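Local coordinates for protein receptor-type adenylate cyclase GRESAG 4.1 (Trypanosoma brucei, PDB 1FX2) that makes cyclic AMP and diphosphate from ATP, using magnesium, through its catalytic domain, and could act as a receptor for an unknown ligand, at residues A[181-184]-A[185-188]; A[187-190]-A[191-194]. One frame throughout, in Å; residues are numbered along the deposited sequence.

Contact 1 (A[181-184]-A[185-188])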
ATOM      1  N   ALA A 181       6.537  -0.053   4.027  1.00  7.98           N
ATOM      2  CA  ALA A 181       7.559   0.257   4.980  1.00  8.92           C
ATOM      3  C   ALA A 181       8.564   1.216   4.487  1.00  9.69           C
ATOM      4  O   ALA A 181       8.915   2.194   5.126  1.00 14.26           O
ATOM      5  CB  ALA A 181       8.229  -1.040   5.517  1.00 10.82           C
ATOM      6  N   ALA A 182       9.004   0.999   3.202  1.00  8.79           N
ATOM      7  CA  ALA A 182       9.953   1.940   2.661  1.00  9.31           C
ATOM      8  C   ALA A 182       9.291   3.303   2.445  1.00  9.51           C
ATOM      9  O   ALA A 182       9.918   4.339   2.679  1.00 11.18           O
ATOM     10  CB  ALA A 182      10.475   1.407   1.306  1.00  8.88           C
ATOM     11  N   TYR A 183       8.080   3.333   1.914  1.00  7.96           N
ATOM     12  CA  TYR A 183       7.386   4.600   1.630  1.00  8.41           C
ATOM     13  C   TYR A 183       7.237   5.398   2.906  1.00  9.90           C
ATOM     14  O   TYR A 183       7.605   6.585   2.907  1.00 10.22           O
ATOM     15  CB  TYR A 183       6.023   4.309   1.020  1.00  8.99           C
ATOM     16  CG  TYR A 183       5.273   5.568   0.627  1.00  8.39           C
ATOM     17  CD1 TYR A 183       5.790   6.357  -0.401  1.00  7.90           C
ATOM     18  CD2 TYR A 183       4.083   5.948   1.218  1.00 12.13           C
ATOM     19  CE1 TYR A 183       5.134   7.522  -0.804  1.00 10.28           C
ATOM     20  CE2 TYR A 183       3.407   7.114   0.782  1.00 13.72           C
ATOM     21  CZ  TYR A 183       3.955   7.882  -0.214  1.00 13.54           C
ATOM     22  OH  TYR A 183       3.293   9.070  -0.613  1.00 13.10           O
ATOM     23  N   MET A 184       6.845   4.774   4.038  1.00  8.96           N
ATOM     24  CA  MET A 184       6.657   5.560   5.230  1.00 12.84           C
ATOM     25  C   MET A 184       7.968   5.785   5.991  1.00 12.95           C
ATOM     26  O   MET A 184       7.945   6.557   6.987  1.00 15.78           O
ATOM     27  CB  MET A 184       5.305   5.114   6.012  1.00 14.19           C
ATOM     28  CG  MET A 184       3.866   5.928   5.465  1.00  5.36           C
ATOM     29  SD  MET A 184       3.874   7.325   5.489  1.00 19.79           S
ATOM     30  CE  MET A 184       4.008   7.544   7.271  1.00 12.80           C
ATOM     31  N   SER A 185       9.111   5.226   5.540  1.00 11.48           N
ATOM     32  CA  SER A 185      10.444   5.518   6.108  1.00 11.20           C
ATOM     33  C   SER A 185      10.921   6.872   5.630  1.00 13.15           C
ATOM     34  O   SER A 185      11.952   7.398   6.086  1.00 18.17           O
ATOM     35  CB  SER A 185      11.434   4.419   5.808  1.00 11.41           C
ATOM     36  OG  SER A 185      11.001   3.258   6.464  1.00 19.45           O
ATOM     37  N   LEU A 186      10.352   7.332   4.518  1.00 14.02           N
ATOM     38  CA  LEU A 186      10.718   8.621   3.980  1.00 13.34           C
ATOM     39  C   LEU A 186      10.063   9.682   4.844  1.00 17.39           C
ATOM     40  O   LEU A 186       8.964   9.467   5.394  1.00 22.44           O
ATOM     41  CB  LEU A 186      10.071   8.787   2.587  1.00 15.46           C
ATOM     42  CG  LEU A 186      10.569   7.754   1.577  1.00 14.41           C
ATOM     43  CD1 LEU A 186       9.719   7.849   0.278  1.00 12.90           C
ATOM     44  CD2 LEU A 186      11.999   8.008   1.269  1.00 17.24           C
ATOM     45  N   SER A 187      10.704  10.836   4.921  1.00 14.25           N
ATOM     46  CA  SER A 187      10.010  11.879   5.640  1.00 17.09           C
ATOM     47  C   SER A 187       8.822  12.436   4.852  1.00 17.21           C
ATOM     48  O   SER A 187       8.645  12.177   3.653  1.00 14.99           O
ATOM     49  CB  SER A 187      10.977  13.036   5.940  1.00 16.39           C
ATOM     50  OG  SER A 187      11.208  13.768   4.724  1.00 16.43           O
ATOM     51  N   ALA A 188       7.925  13.178   5.495  1.00 15.26           N
ATOM     52  CA  ALA A 188       6.805  13.794   4.799  1.00 14.40           C
ATOM     53  C   ALA A 188       7.237  14.711   3.663  1.00 15.32           C
ATOM     54  O   ALA A 188       6.633  14.733   2.579  1.00 15.36           O
ATOM     55  CB  ALA A 188       5.918  14.607   5.861  1.00 18.16           C
TER

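Contact 2 (A[187-190]-A[191-194])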
ATOM      1  N   SER A 187      10.704  10.836   4.921  1.00 14.25           N
ATOM      2  CA  SER A 187      10.010  11.879   5.640  1.00 17.09           C
ATOM      3  C   SER A 187       8.822  12.436   4.852  1.00 17.21           C
ATOM      4  O   SER A 187       8.645  12.177   3.653  1.00 14.99           O
ATOM      5  CB  SER A 187      10.977  13.036   5.940  1.00 16.39           C
ATOM      6  OG  SER A 187      11.208  13.768   4.724  1.00 16.43           O
ATOM      7  N   ALA A 188       7.925  13.178   5.495  1.00 15.26           N
ATOM      8  CA  ALA A 188       6.805  13.794   4.799  1.00 14.40           C
ATOM      9  C   ALA A 188       7.237  14.711   3.663  1.00 15.32           C
ATOM     10  O   ALA A 188       6.633  14.733   2.579  1.00 15.36           O
ATOM     11  CB  ALA A 188       5.918  14.607   5.861  1.00 18.16           C
ATOM     12  N   GLU A 189       8.350  15.439   3.911  1.00 18.00           N
ATOM     13  CA  GLU A 189       8.848  16.351   2.894  1.00 16.98           C
ATOM     14  C   GLU A 189       9.412  15.536   1.711  1.00 15.41           C
ATOM     15  O   GLU A 189       9.195  15.901   0.531  1.00 17.29           O
ATOM     16  CB  GLU A 189       9.945  17.289   3.471  1.00 21.99           C
ATOM     17  CG  GLU A 189      10.655  18.174   2.420  1.00 39.65           C
ATOM     18  CD  GLU A 189       9.765  19.254   1.761  1.00 56.35           C
ATOM     19  OE1 GLU A 189       9.769  20.399   2.263  1.00 44.81           O
ATOM     20  OE2 GLU A 189       9.123  19.005   0.701  1.00 50.39           O
ATOM     21  N   ASP A 190      10.078  14.423   2.025  1.00 13.70           N
ATOM     22  CA  ASP A 190      10.638  13.509   0.971  1.00 16.18           C
ATOM     23  C   ASP A 190       9.426  12.997   0.140  1.00 14.52           C
ATOM     24  O   ASP A 190       9.501  12.920  -1.093  1.00 12.38           O
ATOM     25  CB  ASP A 190      11.252  12.198   1.520  1.00 18.43           C
ATOM     26  CG  ASP A 190      12.600  12.308   2.316  1.00 31.89           C
ATOM     27  OD1 ASP A 190      13.413  13.217   2.092  1.00 19.68           O
ATOM     28  OD2 ASP A 190      12.895  11.376   3.149  1.00 25.32           O
ATOM     29  N   ARG A 191       8.322  12.593   0.779  0.50 16.57           N
ATOM     30  CA  ARG A 191       7.208  12.078   0.016  1.00  7.79           C
ATOM     31  C   ARG A 191       6.598  13.087  -0.936  1.00 12.00           C
ATOM     32  O   ARG A 191       5.936  12.718  -1.916  1.00 12.38           O
ATOM     33  CB  ARG A 191       6.115  11.482   0.905  1.00 14.51           C
ATOM     34  CG  ARG A 191       6.668  10.190   1.523  1.00 14.54           C
ATOM     35  CD  ARG A 191       5.567   9.421   2.274  1.00 15.01           C
ATOM     36  NE  ARG A 191       5.178  10.156   3.431  1.00 26.25           N
ATOM     37  CZ  ARG A 191       5.773   9.967   4.561  1.00 21.92           C
ATOM     38  NH1 ARG A 191       6.733   9.052   4.613  1.00 23.31           N
ATOM     39  NH2 ARG A 191       5.354  10.639   5.636  1.00 25.78           N
ATOM     40  N   LYS A 192       6.669  14.391  -0.611  1.00 11.60           N
ATOM     41  CA  LYS A 192       6.143  15.376  -1.518  1.00 11.03           C
ATOM     42  C   LYS A 192       6.934  15.481  -2.795  1.00 10.92           C
ATOM     43  O   LYS A 192       6.406  16.033  -3.775  1.00 16.25           O
ATOM     44  CB  LYS A 192       6.157  16.783  -0.877  1.00 15.36           C
ATOM     45  CG  LYS A 192       5.195  16.782   0.331  1.00 21.97           C
ATOM     46  CD  LYS A 192       5.022  18.158   0.928  1.00 24.42           C
ATOM     47  CE  LYS A 192       4.022  17.993   2.173  1.00 23.10           C
ATOM     48  NZ  LYS A 192       3.602  19.365   2.479  1.00 38.68           N
ATOM     49  N   GLN A 193       8.155  14.976  -2.774  1.00 13.08           N
ATOM     50  CA  GLN A 193       8.993  15.027  -3.966  1.00 13.75           C
ATOM     51  C   GLN A 193       8.899  13.836  -4.853  1.00 14.14           C
ATOM     52  O   GLN A 193       9.621  13.751  -5.854  1.00 15.38           O
ATOM     53  CB  GLN A 193      10.463  15.183  -3.577  1.00 14.28           C
ATOM     54  CG  GLN A 193      10.649  16.476  -2.727  1.00 22.55           C
ATOM     55  CD  GLN A 193      10.698  17.737  -3.577  1.00 38.93           C
ATOM     56  OE1 GLN A 193       9.667  18.395  -3.835  1.00 45.00           O
ATOM     57  NE2 GLN A 193      11.909  18.076  -4.048  1.00 54.23           N
ATOM     58  N   ILE A 194       8.091  12.841  -4.502  1.00 12.69           N
ATOM     59  CA  ILE A 194       7.968  11.679  -5.370  1.00 12.64           C
ATOM     60  C   ILE A 194       6.496  11.506  -5.705  1.00 13.85           C
ATOM     61  O   ILE A 194       5.617  12.018  -4.993  1.00 13.56           O
ATOM     62  CB  ILE A 194       8.545  10.396  -4.783  1.00 13.55           C
ATOM     63  CG1 ILE A 194       7.908  10.078  -3.442  1.00 12.09           C
ATOM     64  CG2 ILE A 194      10.065  10.511  -4.656  1.00 15.38           C
ATOM     65  CD1 ILE A 194       8.288   8.746  -2.933  1.00 12.92           C
TER

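Contact 1 (A[181-184]-A[185-188])
With chi1 at -65°, the S185 side chain sets its OG beside its own backbone N and within bonding distance of A181 O, one turn earlier, while a similar first torsion in L186 lays its CB and CG against Y183 O, CB at 3.3 Å. This is the C-terminal turn of helix 180-184 in the class III adenylyl cyclase catalytic domain, with the chain leaving toward helix 188-192. The hydroxyl of S185 donates to the carbonyl of A181, OG to O 2.7 Å, a side-chain bond back to a carbonyl four residues earlier. S185 N makes a weak hydrogen bond to that same oxygen and a better one to A182 O at 3.1 Å, although it lies 72° out of the A182 carbonyl plane. Such three-residue spacing is that of a tight, 3-10-like turn. L186 N repeats it on Y183 O at 3.3 Å, with an N-H...O angle of 151°. A182 and S185 pack on T140 of strand 134-141, L186 reaches P71 and F72 of helix 71-87, and the Y183 ring meets H87 of the second subunit edge-to-face. Around the Y183 ring, L186 CD1 comes obliquely to within 4.3 Å of Y183 CD1.

Contact 2 (A[187-190]-A[191-194])
The R191 guanidinium lies with one face over the S187 carbonyl, whose O stands 3.7 Å from the plane above its centre; chi3 of -68° bends the arginine chain back along the helix to place it there. Its polar partner is Y183 O of the preceding helix, hydrogen-bonded to NH1, while NH2 comes within 3.6 Å of A188 CA. The same S187 O accepts from R191 N at 2.9 Å, so one carbonyl both opens the i to i+4 bonding of helix 188-192 and lies under the arginine head. Beside it, S187 and D190 form a capping box: D190 N donates to S187 OG (3.0 Å), and S187 N donates to D190 OD2 (2.9 Å), meeting it from 41° out of the carboxylate plane. Elsewhere on this short helix E189 and K192 cross at about a right angle, touching through E189 OE2 and K192 CB at 4.0 Å. Their charged ends are not paired with each other; K192 NZ instead makes a salt bridge to D89 of the second subunit. D190, Q193 and I194 pack on F72 of helix 71-87, I194 also on V75, while R191 leans on M184 of helix 180-184, and the chain then runs on into strand 196-202.

How the contacts relate
Contacts 1 and 2 overlap along the chain, sharing S187 and A188, with centres about 8 Å apart. Side chains join them as well. R191 NH1 probably donates to Y183 O at 3.1 Å, so that this carbonyl, which accepts L186 N, would then take a second donor from the next helix. M184 SD packs on R191 CZ at 3.4 Å, and L186 CD1 and I194 CD1 meet at 3.6 Å. Both contacts face the same helix 71-87 and the second subunit. They lie away from the predicted magnesium residues D19 and D62. The dithiothreitol pocket is also elsewhere, though its residues Q82, F85 and L86 belong to the same helix 71-87.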